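Local coordinates for putative alpha-N-acetylgalactosaminidase (Bacillus halodurans C-125, PDB 3CC1), which probably removes terminal alpha-linked N-acetylgalactosamine from glycoconjugates by hydrolysis, with a TIM-barrel glycosidase domain followed by a C-terminal beta sandwich, at residues Ala9-Met14 with Asn341-Leu346; Gly33-Met38 with Leu106-Gly111; Gln55-Thr60 with Ala70-Asp75; His113-Ile118 with Pro147-Met152; Pro270-Leu275 with Ala309-Pro314. One frame throughout, in Å; residues are numbered along the deposited sequence.

Contact 1 (Ala9-Met14 with Asn341-Leu346); sequences ALTPPM and NQKSVL
The side chain of Gln342 lies across the selenium of Met14 and carries its amide on to the backbone of Pro12. Met14 SE is 3.5 Å from Gln342 CD. The Gln342 chain bends at its second torsion (chi2 -69°), which folds the amide back from the helix toward Thr11-Met14. Both ends of that amide are then used. Thr11 OG1 donates to Gln342 OE1 at 2.6 Å, coming from above the carbonyl plane. Gln342 NE2 donates to Pro12 O at 2.9 Å. Gln342 NE2 also donates to Asn341 OD1 at 2.8 Å, on its own segment. Both acceptors lie in or close to the plane of the amide group. Asn341 is held in turn, because its ND2 bonds to Ser313 O. The ring of Pro12 slides past these side chains, with CG 3.5 Å from Asn341 O. On the exposed side, Lys343 NZ comes 3.9 Å from Thr11 CG2; it also sits near the like charge of Arg6. The contact joins the start of the TIM barrel to its end. Residues 9-14 lead into strand 14-17, and helix 335-343 is the last helix before strand 345-353 of the beta sandwich. Further bonds fasten the end of this helix: Asn5 ND2 to Gln342 O and His312 ND1 to Asn341 O. Three hydrogen bonds fix the rotation of the Gln342 amide. Turned over, it would set its oxygen against Pro12 O and Asn341 OD1, so the bonding pattern probably admits one orientation alone.

Contact 2 (Gly33-Met38 with Leu106-Gly111); sequences GNAEYM and LGLKFG
Leu108 turns its CG away from its own carbonyl carbon (chi1 -60°), and Met38 sets its CG anti to the backbone N (chi1 -178°). These two choices bring the leucine fork against the selenomethionine chain. Leu108 CD2 is 3.9 Å from Met38 SE, where the chain bends at its third torsion, and 4.0 Å from Met38 CG. The other branch goes to the helix backbone: Leu108 CD1 sits 3.2 Å from Ala35 O. Ala35 CB is shared by two leucines, 4.1 Å from Leu108 CD1 and 3.8 Å from Leu106 CD1. The contact is part of the repeated beta-alpha-beta layering of the TIM barrel. Helix 28-41 links strands 14-17 and 49-52, and Ala35 and Met38 also rest on Ile50 of the latter. Residues 106-111 turn from helix 97-105 into the next strand, 109-115. Gly107 makes the turn with positive phi in a Schellman motif. It stands between the two leucines that face the helix. Leu106 lies nearer the surface, where its CD1 is 3.9 Å from the CG of the exposed Glu36. Leu108 lies deeper and also touches Ile103 of helix 97-105.

Contact 3 (Gln55-Thr60 with Ala70-Asp75); sequences QWYEPT and APLCMD
The backbone oxygen of Tyr57 is met by two neighbouring residues. Cys73 N donates to Tyr57 O at 2.9 Å with a nearly straight N-H...O angle of 165°. Leu72 CA adds a CA-H...O contact to Tyr57 O at 3.6 Å. A water makes a second polar link. This water donates to Pro71 O at 2.7 Å and also lies very close to Pro59 O, so it bridges the two carbonyls. The side chains pack around these links. The fork of Leu72 divides its branches: CD1 lies obliquely 4.0 Å from Tyr57 CD1, while CD2 is 3.5 Å from Glu58 OE1 and runs beside the carbon chain of that glutamate. Glu58 reaches it with CG anti to the backbone N (chi1 -169°). The ring of Pro59 closes the other flank, with CD 3.7 Å from Cys73 SG and 3.5 Å from Pro71 O. With a glycine in place of Pro59 that ring is lost, and the thiol of Cys73 would probably face a gap while the chain there became freer to turn. The pair ties together two parts of the long loop between barrel strand 49-52 and helix 97-105. Tyr57 and Glu58 are the last two residues of a type I beta turn that begins at Gln55. At the edge of the contact Pro71 packs on Phe69 of a neighbouring subunit. Tyr57 OH bonds to Asp151, and Glu58 OE2 to a bound glycerol, probably from the crystallisation liquor. Backbone groups and water thus supply the polar links across the contact, while the polar ends of Tyr57 and Glu58 bond to groups outside it.

Contact 4 (His113-Ile118 with Pro147-Met152); sequences HIMRGI and PWNTDM
Met115 closes barrel strand 109-115 at its C-terminal end and packs on Trp148, in the loop before strand 152-155, and on Met152, where that strand begins. Its chain is bent at chi2 and chi3, which brings Met115 SE 3.6 Å from Trp148 CH2. This is a Met-aromatic contact, oblique to the ring, with Met115 SE 4.6 Å from the centroid of the six-membered ring of Trp148. The indole also makes a cation-pi contact with Arg190 of a neighbouring subunit. Met152 comes in tightly beside the strand end: its CG lies 3.5 Å from Met115 CB and 3.4 Å from Arg116 O. In TIM-barrel glycosidases the active site lies at the C-terminal ends of the strands, which is where this contact sits. Around this strand end His113 bonds to Asp184, and Arg116 forms salt bridges with Glu198 and Asp185. Past the strand the chain swings through Gly117, whose positive phi (105°) turns it round Met152. Met152 CE ends 3.4 Å from Gly117 O. Further on, Met152 CA makes a CA-H...O contact of 3.4 Å to Ile118 O, next to the backbone bonding of Ile118 with Tyr153.

Contact 5 (Pro270-Leu275 with Ala309-Pro314); sequences PDCGML and AICHSP. Unlike the reference sequence in segment 270-275: Gly273 (reference Asp). Unlike the reference sequence in segment 309-314: His312 (reference Arg).
A Schellman motif ends helix 298-310, and the loop Pro270-Gly273 lies against the residues that leave it, just before barrel strand 315-317. His312 takes the positive phi of the motif, and its ring leads away from the loop to partners in contact 1. Ser313 is the centre of the contact. Its OG stands anti to the backbone N (chi1 -176°), which carries it to the opposite loop. There Cys272 N donates to Ser313 OG at 3.0 Å, almost straight at 166°. Beside this bond, Ser313 CA makes a CA-H...O contact of 3.1 Å to Pro270 O. The ring of Pro270 sits over the helix end, with CG 3.1 Å from Cys311 O. Cys272 SG and Cys311 SG touch at 3.7 Å, far too long for a disulfide. They meet as apolar groups, near Cys257 and Trp359. A valine in place of Ser313 would probably leave Cys272 N without its acceptor and press a branched group against the Pro270 carbonyl. The loop is also shaped from within. Asp271 OD1 accepts from Gly273 N at 3.1 Å, an Asx turn, with the donor above the carboxylate plane. The deposited Gly273, an aspartate in the reference sequence, has backbone angles at which a CB would crowd the Cys272 oxygen. A single water then donates to Gly273 O and to Pro314 O, each at 2.7 Å.

Overall arrangement
Contact 1 encloses the other four along the chain. Contacts 1 and 5 touch, with centres 10 Å apart, and meet through Asn341. Both lie toward the ends where the barrel strands begin, as does contact 2, about 20 Å from each between centres. Contacts 3 and 4 form a second group, 12 Å apart between centres. They meet where Trp56 NE1 bonds to His113 O, and both touch the same neighbouring subunit. This is the C-terminal side of the strands, where a TIM-barrel glycosidase is expected to bind substrate. Contacts 2 and 4 share strand 109-115, with centres 26 Å apart.

Contact 1 (Ala9-Met14 with Asn341-Leu346)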
# COMPACT_ATOMS: atom_id res chain seq x y z
N ALA A 9 -14.55 28.10 -20.77
CA ALA A 9 -14.48 28.31 -22.22
C ALA A 9 -13.15 27.89 -22.86
O ALA A 9 -13.01 27.95 -24.07
CB ALA A 9 -14.77 29.77 -22.56
N LEU A 10 -12.19 27.44 -22.06
CA LEU A 10 -10.89 27.02 -22.62
C LEU A 10 -10.66 25.54 -22.44
O LEU A 10 -11.23 24.93 -21.56
CB LEU A 10 -9.74 27.79 -21.99
CG LEU A 10 -9.88 29.32 -22.15
CD1 LEU A 10 -8.82 30.06 -21.37
CD2 LEU A 10 -9.93 29.80 -23.64
N THR A 11 -9.82 24.99 -23.31
CA THR A 11 -9.44 23.62 -23.29
C THR A 11 -8.05 23.50 -22.65
O THR A 11 -7.43 24.50 -22.30
CB THR A 11 -9.42 23.05 -24.71
OG1 THR A 11 -8.42 23.73 -25.46
CG2 THR A 11 -10.82 23.20 -25.37
N PRO A 12 -7.60 22.27 -22.40
CA PRO A 12 -6.30 22.17 -21.68
C PRO A 12 -5.19 22.83 -22.48
O PRO A 12 -5.13 22.66 -23.69
CB PRO A 12 -6.08 20.67 -21.56
CG PRO A 12 -7.48 20.06 -21.61
CD PRO A 12 -8.35 21.00 -22.41
N PRO A 13 -4.33 23.61 -21.81
CA PRO A 13 -3.21 24.24 -22.53
C PRO A 13 -2.31 23.23 -23.23
O PRO A 13 -1.99 22.17 -22.69
CB PRO A 13 -2.44 24.97 -21.40
CG PRO A 13 -3.47 25.24 -20.35
CD PRO A 13 -4.39 24.04 -20.40
N MSE A 14 -1.93 23.59 -24.44
CA MSE A 14 -0.94 22.90 -25.23
C MSE A 14 0.18 23.87 -25.60
O MSE A 14 -0.06 24.98 -26.13
CB MSE A 14 -1.58 22.35 -26.52
CG MSE A 14 -2.65 21.26 -26.29
SE MSE A 14 -3.50 20.73 -27.91
CE MSE A 14 -1.93 20.24 -28.97
N ASN A 341 -7.71 14.65 -25.88
CA ASN A 341 -7.27 15.61 -24.84
C ASN A 341 -8.07 16.92 -24.87
O ASN A 341 -8.42 17.53 -23.83
CB ASN A 341 -5.79 15.93 -25.03
CG ASN A 341 -5.27 16.94 -24.00
OD1 ASN A 341 -5.19 18.14 -24.27
ND2 ASN A 341 -4.91 16.45 -22.83
N GLN A 342 -8.41 17.35 -26.08
CA GLN A 342 -8.99 18.69 -26.28
C GLN A 342 -10.53 18.73 -26.36
O GLN A 342 -11.15 19.79 -26.14
CB GLN A 342 -8.44 19.34 -27.56
CG GLN A 342 -6.95 19.72 -27.51
CD GLN A 342 -6.69 20.87 -26.56
OE1 GLN A 342 -7.05 22.00 -26.85
NE2 GLN A 342 -6.12 20.58 -25.40
N LYS A 343 -11.14 17.59 -26.70
CA LYS A 343 -12.57 17.55 -27.02
C LYS A 343 -13.42 16.51 -26.29
O LYS A 343 -14.64 16.62 -26.26
CB LYS A 343 -12.75 17.38 -28.53
CG LYS A 343 -12.22 18.55 -29.37
CD LYS A 343 -13.08 19.81 -29.19
CE LYS A 343 -12.48 21.07 -29.86
NZ LYS A 343 -11.57 21.84 -28.96
N SER A 344 -12.80 15.47 -25.74
CA SER A 344 -13.60 14.38 -25.16
C SER A 344 -14.22 14.77 -23.81
O SER A 344 -13.79 15.70 -23.13
CB SER A 344 -12.76 13.09 -25.05
OG SER A 344 -11.81 13.17 -24.03
N VAL A 345 -15.27 14.03 -23.45
CA VAL A 345 -15.99 14.23 -22.21
C VAL A 345 -16.20 12.91 -21.47
O VAL A 345 -15.88 11.85 -21.98
CB VAL A 345 -17.36 14.92 -22.47
CG1 VAL A 345 -17.14 16.32 -23.04
CG2 VAL A 345 -18.27 14.02 -23.41
N LEU A 346 -16.69 12.97 -20.25
CA LEU A 346 -16.99 11.77 -19.46
C LEU A 346 -15.73 10.95 -19.14
O LEU A 346 -15.76 9.75 -18.88
CB LEU A 346 -18.02 10.93 -20.21
CG LEU A 346 -19.42 11.54 -20.32
CD1 LEU A 346 -20.30 10.63 -21.18
CD2 LEU A 346 -20.06 11.85 -18.95

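Contact 2 (Gly33-Met38 with Leu106-Gly111)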
# COMPACT_ATOMS: atom_id res chain seq x y z
N GLY A 33 13.53 30.20 -31.08
CA GLY A 33 13.73 29.02 -31.92
C GLY A 33 12.60 28.01 -31.73
O GLY A 33 12.07 27.49 -32.67
N ASN A 34 12.24 27.74 -30.48
CA ASN A 34 11.15 26.80 -30.22
C ASN A 34 9.80 27.35 -30.69
O ASN A 34 8.99 26.61 -31.27
CB ASN A 34 11.13 26.39 -28.76
CG ASN A 34 12.21 25.37 -28.45
OD1 ASN A 34 11.98 24.18 -28.58
ND2 ASN A 34 13.39 25.84 -28.01
N ALA A 35 9.62 28.66 -30.51
CA ALA A 35 8.40 29.36 -30.93
C ALA A 35 8.24 29.27 -32.45
O ALA A 35 7.15 29.01 -32.97
CB ALA A 35 8.43 30.80 -30.47
N GLU A 36 9.35 29.46 -33.15
CA GLU A 36 9.35 29.38 -34.62
C GLU A 36 9.04 27.97 -35.08
O GLU A 36 8.27 27.77 -36.01
CB GLU A 36 10.66 29.87 -35.23
CG GLU A 36 10.78 31.38 -35.16
CD GLU A 36 12.22 31.91 -35.38
OE1 GLU A 36 13.13 31.09 -35.66
OE2 GLU A 36 12.43 33.14 -35.25
N TYR A 37 9.60 26.99 -34.40
CA TYR A 37 9.31 25.61 -34.77
C TYR A 37 7.84 25.35 -34.56
O TYR A 37 7.17 24.81 -35.42
CB TYR A 37 10.14 24.63 -33.96
CG TYR A 37 9.95 23.18 -34.34
CD1 TYR A 37 8.89 22.45 -33.85
CD2 TYR A 37 10.88 22.53 -35.13
CE1 TYR A 37 8.72 21.13 -34.18
CE2 TYR A 37 10.71 21.20 -35.48
CZ TYR A 37 9.65 20.51 -34.99
OH TYR A 37 9.52 19.20 -35.29
N MSE A 38 7.32 25.75 -33.42
CA MSE A 38 5.93 25.50 -33.11
C MSE A 38 5.02 26.15 -34.15
O MSE A 38 4.02 25.59 -34.57
CB MSE A 38 5.58 26.03 -31.74
CG MSE A 38 4.13 25.76 -31.36
SE MSE A 38 3.74 26.35 -29.53
CE MSE A 38 4.81 25.08 -28.66
N LEU A 106 3.99 35.39 -34.29
CA LEU A 106 3.96 34.00 -34.85
C LEU A 106 2.56 33.32 -34.65
O LEU A 106 2.35 32.16 -35.01
CB LEU A 106 5.05 33.14 -34.21
CG LEU A 106 6.50 33.50 -34.54
CD1 LEU A 106 7.51 32.81 -33.57
CD2 LEU A 106 6.77 33.16 -36.00
N GLY A 107 1.62 34.07 -34.08
CA GLY A 107 0.30 33.55 -33.76
C GLY A 107 0.27 32.65 -32.54
O GLY A 107 -0.60 31.79 -32.41
N LEU A 108 1.24 32.82 -31.65
CA LEU A 108 1.37 31.98 -30.47
C LEU A 108 1.14 32.83 -29.22
O LEU A 108 0.92 34.03 -29.30
CB LEU A 108 2.74 31.30 -30.45
CG LEU A 108 3.14 30.37 -31.60
CD1 LEU A 108 4.57 29.87 -31.37
CD2 LEU A 108 2.17 29.18 -31.76
N LYS A 109 1.15 32.19 -28.07
CA LYS A 109 0.90 32.83 -26.78
C LYS A 109 2.10 32.64 -25.86
O LYS A 109 2.85 31.66 -25.99
CB LYS A 109 -0.36 32.25 -26.15
CG LYS A 109 -1.64 32.73 -26.86
CD LYS A 109 -2.87 31.98 -26.41
CE LYS A 109 -4.17 32.49 -27.16
NZ LYS A 109 -4.29 33.97 -27.09
N PHE A 110 2.30 33.60 -24.95
CA PHE A 110 3.50 33.68 -24.12
C PHE A 110 3.15 33.48 -22.65
O PHE A 110 2.21 34.07 -22.13
CB PHE A 110 4.22 35.04 -24.28
CG PHE A 110 5.46 35.18 -23.40
CD1 PHE A 110 6.53 34.30 -23.53
CD2 PHE A 110 5.53 36.12 -22.41
CE1 PHE A 110 7.64 34.41 -22.73
CE2 PHE A 110 6.66 36.26 -21.62
CZ PHE A 110 7.71 35.40 -21.76
N GLY A 111 3.89 32.58 -22.02
CA GLY A 111 3.67 32.26 -20.63
C GLY A 111 4.94 32.30 -19.80
O GLY A 111 6.05 32.14 -20.31

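Contact 3 (Gln55-Thr60 with Ala70-Asp75)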
# COMPACT_ATOMS: atom_id res chain seq x y z
N GLN A 55 12.91 31.34 -12.60
CA GLN A 55 14.26 31.87 -12.41
C GLN A 55 14.77 32.60 -13.65
O GLN A 55 15.96 32.73 -13.88
CB GLN A 55 15.22 30.78 -11.88
CG GLN A 55 14.85 30.40 -10.44
CD GLN A 55 15.66 29.26 -9.85
OE1 GLN A 55 16.22 29.41 -8.77
NE2 GLN A 55 15.66 28.10 -10.49
N TRP A 56 13.81 33.08 -14.43
CA TRP A 56 14.08 33.94 -15.55
C TRP A 56 14.66 35.30 -15.13
O TRP A 56 15.12 36.04 -15.99
CB TRP A 56 12.80 34.14 -16.41
CG TRP A 56 11.54 34.44 -15.62
CD1 TRP A 56 10.60 33.54 -15.26
CD2 TRP A 56 11.10 35.71 -15.12
NE1 TRP A 56 9.61 34.16 -14.52
CE2 TRP A 56 9.88 35.49 -14.45
CE3 TRP A 56 11.61 37.01 -15.17
CZ2 TRP A 56 9.18 36.51 -13.84
CZ3 TRP A 56 10.91 38.02 -14.58
CH2 TRP A 56 9.71 37.77 -13.91
N TYR A 57 14.72 35.54 -13.79
CA TYR A 57 15.12 36.80 -13.16
C TYR A 57 16.47 36.67 -12.44
O TYR A 57 16.91 37.59 -11.77
CB TYR A 57 14.02 37.27 -12.17
CG TYR A 57 13.52 36.11 -11.34
CD1 TYR A 57 14.29 35.61 -10.28
CD2 TYR A 57 12.32 35.47 -11.65
CE1 TYR A 57 13.86 34.51 -9.55
CE2 TYR A 57 11.88 34.39 -10.93
CZ TYR A 57 12.67 33.90 -9.89
OH TYR A 57 12.25 32.83 -9.13
N GLU A 58 17.12 35.51 -12.61
CA GLU A 58 18.29 35.15 -11.81
C GLU A 58 19.53 34.94 -12.68
O GLU A 58 19.77 33.83 -13.13
CB GLU A 58 18.01 33.85 -11.03
CG GLU A 58 19.06 33.51 -9.96
CD GLU A 58 18.46 32.73 -8.75
OE1 GLU A 58 17.21 32.79 -8.57
OE2 GLU A 58 19.22 32.09 -7.98
N PRO A 59 20.29 36.02 -12.96
CA PRO A 59 21.49 35.82 -13.74
C PRO A 59 22.52 35.22 -12.80
O PRO A 59 22.42 35.36 -11.56
CB PRO A 59 21.91 37.24 -14.14
CG PRO A 59 21.43 38.08 -13.00
CD PRO A 59 20.10 37.44 -12.60
N THR A 60 23.50 34.55 -13.35
CA THR A 60 24.52 33.98 -12.48
C THR A 60 25.71 34.94 -12.34
O THR A 60 25.83 35.90 -13.10
CB THR A 60 24.96 32.63 -13.03
OG1 THR A 60 25.48 32.81 -14.33
CG2 THR A 60 23.77 31.66 -13.13
N ALA A 70 22.79 42.91 -5.03
CA ALA A 70 21.35 42.71 -5.31
C ALA A 70 21.25 41.77 -6.51
O ALA A 70 21.09 42.22 -7.61
CB ALA A 70 20.70 44.04 -5.67
N PRO A 71 21.42 40.47 -6.28
CA PRO A 71 21.73 39.58 -7.40
C PRO A 71 20.56 39.23 -8.34
O PRO A 71 20.80 38.93 -9.53
CB PRO A 71 22.29 38.34 -6.72
CG PRO A 71 21.83 38.40 -5.35
CD PRO A 71 21.73 39.87 -4.99
N LEU A 72 19.32 39.28 -7.85
CA LEU A 72 18.16 39.07 -8.74
C LEU A 72 17.81 40.38 -9.44
O LEU A 72 17.91 41.48 -8.85
CB LEU A 72 16.93 38.53 -8.00
CG LEU A 72 17.05 37.24 -7.20
CD1 LEU A 72 15.63 36.80 -6.69
CD2 LEU A 72 17.73 36.16 -7.96
N CYS A 73 17.42 40.27 -10.70
CA CYS A 73 17.00 41.43 -11.47
C CYS A 73 15.63 41.82 -10.97
O CYS A 73 14.73 41.02 -10.96
CB CYS A 73 16.91 41.11 -12.95
SG CYS A 73 18.50 40.67 -13.63
N MSE A 74 15.50 43.06 -10.53
CA MSE A 74 14.31 43.46 -9.82
C MSE A 74 14.12 44.97 -9.97
O MSE A 74 15.09 45.70 -9.91
CB MSE A 74 14.47 43.12 -8.33
CG MSE A 74 13.15 43.06 -7.53
SE MSE A 74 13.53 42.70 -5.64
CE MSE A 74 14.30 44.35 -5.05
N ASP A 75 12.87 45.42 -10.10
CA ASP A 75 12.59 46.84 -10.15
C ASP A 75 12.50 47.44 -8.76
O ASP A 75 12.68 46.76 -7.75
CB ASP A 75 11.40 47.17 -11.05
CG ASP A 75 10.04 46.86 -10.46
OD1 ASP A 75 9.94 46.65 -9.23
OD2 ASP A 75 9.04 46.89 -11.24
O HOH W 1 21.08 36.28 -9.67

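Contact 4 (His113-Ile118 with Pro147-Met152)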
# COMPACT_ATOMS: atom_id res chain seq x y z
N HIS A 113 6.43 31.17 -15.57
CA HIS A 113 6.24 30.67 -14.20
C HIS A 113 6.80 31.66 -13.24
O HIS A 113 7.86 32.21 -13.46
CB HIS A 113 6.94 29.33 -13.93
CG HIS A 113 6.29 28.14 -14.55
ND1 HIS A 113 6.30 26.89 -13.94
CD2 HIS A 113 5.67 27.97 -15.75
CE1 HIS A 113 5.65 26.03 -14.72
NE2 HIS A 113 5.27 26.66 -15.82
N ILE A 114 6.06 31.90 -12.17
CA ILE A 114 6.53 32.71 -11.08
C ILE A 114 6.50 31.86 -9.80
O ILE A 114 5.78 30.87 -9.72
CB ILE A 114 5.69 33.99 -10.96
CG1 ILE A 114 4.29 33.68 -10.44
CG2 ILE A 114 5.65 34.74 -12.32
CD1 ILE A 114 3.41 34.90 -10.21
N MSE A 115 7.30 32.28 -8.80
CA MSE A 115 7.27 31.76 -7.46
C MSE A 115 6.32 32.59 -6.61
O MSE A 115 6.23 33.83 -6.73
CB MSE A 115 8.66 31.83 -6.83
CG MSE A 115 9.70 31.05 -7.59
SE MSE A 115 9.52 29.12 -7.36
CE MSE A 115 9.62 29.02 -5.41
N ARG A 116 5.55 31.90 -5.80
CA ARG A 116 4.71 32.54 -4.82
C ARG A 116 5.53 33.48 -3.96
O ARG A 116 6.63 33.14 -3.53
CB ARG A 116 4.13 31.47 -3.90
CG ARG A 116 3.28 32.00 -2.76
CD ARG A 116 2.94 30.88 -1.76
NE ARG A 116 4.11 30.33 -1.10
CZ ARG A 116 4.55 30.71 0.11
NH1 ARG A 116 3.95 31.67 0.77
NH2 ARG A 116 5.62 30.16 0.63
N GLY A 117 4.93 34.63 -3.66
CA GLY A 117 5.47 35.57 -2.67
C GLY A 117 6.12 36.82 -3.22
O GLY A 117 5.80 37.33 -4.30
N ILE A 118 7.07 37.31 -2.44
CA ILE A 118 7.75 38.54 -2.72
C ILE A 118 9.25 38.29 -2.50
O ILE A 118 9.62 37.56 -1.61
CB ILE A 118 7.25 39.66 -1.75
CG1 ILE A 118 7.87 41.01 -2.10
CG2 ILE A 118 7.54 39.29 -0.27
CD1 ILE A 118 7.21 42.21 -1.39
N PRO A 147 10.81 25.49 0.78
CA PRO A 147 11.95 24.69 1.19
C PRO A 147 12.89 24.31 0.07
O PRO A 147 13.96 23.88 0.36
CB PRO A 147 11.31 23.43 1.79
CG PRO A 147 9.99 23.39 1.28
CD PRO A 147 9.55 24.78 1.05
N TRP A 148 12.51 24.52 -1.19
CA TRP A 148 13.35 24.06 -2.30
C TRP A 148 13.96 25.21 -3.12
O TRP A 148 14.66 24.99 -4.11
CB TRP A 148 12.57 23.09 -3.19
CG TRP A 148 11.18 23.45 -3.54
CD1 TRP A 148 10.05 23.04 -2.90
CD2 TRP A 148 10.74 24.21 -4.67
NE1 TRP A 148 8.94 23.53 -3.52
CE2 TRP A 148 9.33 24.26 -4.62
CE3 TRP A 148 11.40 24.89 -5.70
CZ2 TRP A 148 8.55 24.94 -5.56
CZ3 TRP A 148 10.62 25.57 -6.66
CH2 TRP A 148 9.22 25.58 -6.58
N ASN A 149 13.72 26.43 -2.64
CA ASN A 149 14.16 27.63 -3.33
C ASN A 149 14.14 28.89 -2.46
O ASN A 149 13.10 29.29 -1.94
CB ASN A 149 13.27 27.83 -4.55
CG ASN A 149 13.48 29.17 -5.20
OD1 ASN A 149 12.97 30.20 -4.72
ND2 ASN A 149 14.22 29.18 -6.32
N THR A 150 15.30 29.54 -2.37
CA THR A 150 15.50 30.69 -1.47
C THR A 150 15.03 32.08 -2.02
O THR A 150 15.28 33.09 -1.39
CB THR A 150 17.00 30.85 -1.07
OG1 THR A 150 17.80 30.92 -2.26
CG2 THR A 150 17.49 29.68 -0.24
N ASP A 151 14.36 32.11 -3.16
CA ASP A 151 14.14 33.40 -3.85
C ASP A 151 13.18 34.33 -3.09
O ASP A 151 13.33 35.54 -3.08
CB ASP A 151 13.58 33.18 -5.29
CG ASP A 151 14.59 32.59 -6.27
OD1 ASP A 151 15.83 32.68 -6.01
OD2 ASP A 151 14.11 32.08 -7.33
N MSE A 152 12.15 33.76 -2.49
CA MSE A 152 11.01 34.53 -1.98
C MSE A 152 10.73 34.33 -0.48
O MSE A 152 11.16 33.36 0.15
CB MSE A 152 9.72 34.18 -2.73
CG MSE A 152 9.83 33.85 -4.24
SE MSE A 152 10.40 35.37 -5.28
CE MSE A 152 8.67 36.18 -5.71

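Contact 5 (Pro270-Leu275 with Ala309-Pro314)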
# COMPACT_ATOMS: atom_id res chain seq x y z
N PRO A 270 -6.26 18.03 -14.31
CA PRO A 270 -5.12 17.39 -13.66
C PRO A 270 -3.84 17.61 -14.46
O PRO A 270 -3.75 17.27 -15.66
CB PRO A 270 -5.51 15.91 -13.68
CG PRO A 270 -6.35 15.80 -14.99
CD PRO A 270 -7.08 17.10 -15.11
N ASP A 271 -2.84 18.13 -13.77
CA ASP A 271 -1.54 18.28 -14.35
C ASP A 271 -0.66 17.08 -14.04
O ASP A 271 -0.22 16.90 -12.91
CB ASP A 271 -0.88 19.55 -13.83
CG ASP A 271 0.41 19.88 -14.61
OD1 ASP A 271 0.76 19.15 -15.59
OD2 ASP A 271 1.08 20.87 -14.23
N CYS A 272 -0.37 16.29 -15.08
CA CYS A 272 0.40 15.05 -14.94
C CYS A 272 1.89 15.27 -15.10
O CYS A 272 2.70 14.39 -14.80
CB CYS A 272 -0.09 14.00 -15.94
SG CYS A 272 -1.77 13.45 -15.55
N GLY A 273 2.24 16.45 -15.56
CA GLY A 273 3.61 16.81 -15.75
C GLY A 273 3.99 17.19 -17.17
O GLY A 273 3.32 16.85 -18.14
N MSE A 274 5.11 17.87 -17.29
CA MSE A 274 5.60 18.25 -18.60
C MSE A 274 6.06 16.98 -19.33
O MSE A 274 6.39 15.97 -18.70
CB MSE A 274 6.66 19.32 -18.46
CG MSE A 274 6.05 20.72 -17.99
SE MSE A 274 7.49 21.79 -17.45
CE MSE A 274 8.61 20.74 -16.26
N LEU A 275 5.99 17.01 -20.66
CA LEU A 275 6.36 15.84 -21.50
C LEU A 275 7.87 15.75 -21.75
O LEU A 275 8.41 16.55 -22.52
CB LEU A 275 5.61 15.87 -22.84
CG LEU A 275 4.12 16.26 -22.75
CD1 LEU A 275 3.52 16.50 -24.18
CD2 LEU A 275 3.35 15.20 -21.91
N ALA A 309 -3.63 12.26 -22.42
CA ALA A 309 -4.76 12.57 -23.33
C ALA A 309 -6.11 12.28 -22.69
O ALA A 309 -6.97 13.14 -22.62
CB ALA A 309 -4.64 11.77 -24.65
N ILE A 310 -6.27 11.07 -22.16
CA ILE A 310 -7.56 10.58 -21.69
C ILE A 310 -7.99 11.27 -20.40
O ILE A 310 -9.18 11.34 -20.12
CB ILE A 310 -7.54 9.04 -21.50
CG1 ILE A 310 -8.97 8.46 -21.58
CG2 ILE A 310 -6.87 8.66 -20.17
CD1 ILE A 310 -9.37 8.00 -22.93
N CYS A 311 -7.06 11.85 -19.65
CA CYS A 311 -7.48 12.56 -18.43
C CYS A 311 -7.51 14.12 -18.55
O CYS A 311 -7.82 14.82 -17.58
CB CYS A 311 -6.70 12.07 -17.22
SG CYS A 311 -5.12 12.78 -17.04
N HIS A 312 -7.27 14.64 -19.75
CA HIS A 312 -7.29 16.09 -20.01
C HIS A 312 -6.14 16.84 -19.31
O HIS A 312 -6.31 17.96 -18.87
CB HIS A 312 -8.61 16.72 -19.57
CG HIS A 312 -9.79 16.35 -20.42
ND1 HIS A 312 -9.79 16.47 -21.79
CD2 HIS A 312 -11.04 15.94 -20.09
CE1 HIS A 312 -10.97 16.13 -22.27
NE2 HIS A 312 -11.75 15.81 -21.25
N SER A 313 -4.96 16.24 -19.24
CA SER A 313 -3.82 16.95 -18.71
C SER A 313 -3.38 18.04 -19.72
O SER A 313 -3.42 17.80 -20.96
CB SER A 313 -2.66 15.98 -18.46
OG SER A 313 -1.53 16.62 -17.85
N PRO A 314 -2.94 19.20 -19.23
CA PRO A 314 -2.17 20.05 -20.14
C PRO A 314 -1.07 19.26 -20.81
O PRO A 314 -0.54 18.33 -20.23
CB PRO A 314 -1.57 21.14 -19.25
CG PRO A 314 -2.35 21.11 -18.01
CD PRO A 314 -2.99 19.76 -17.87
O HOH W 2 2.11 18.53 -19.83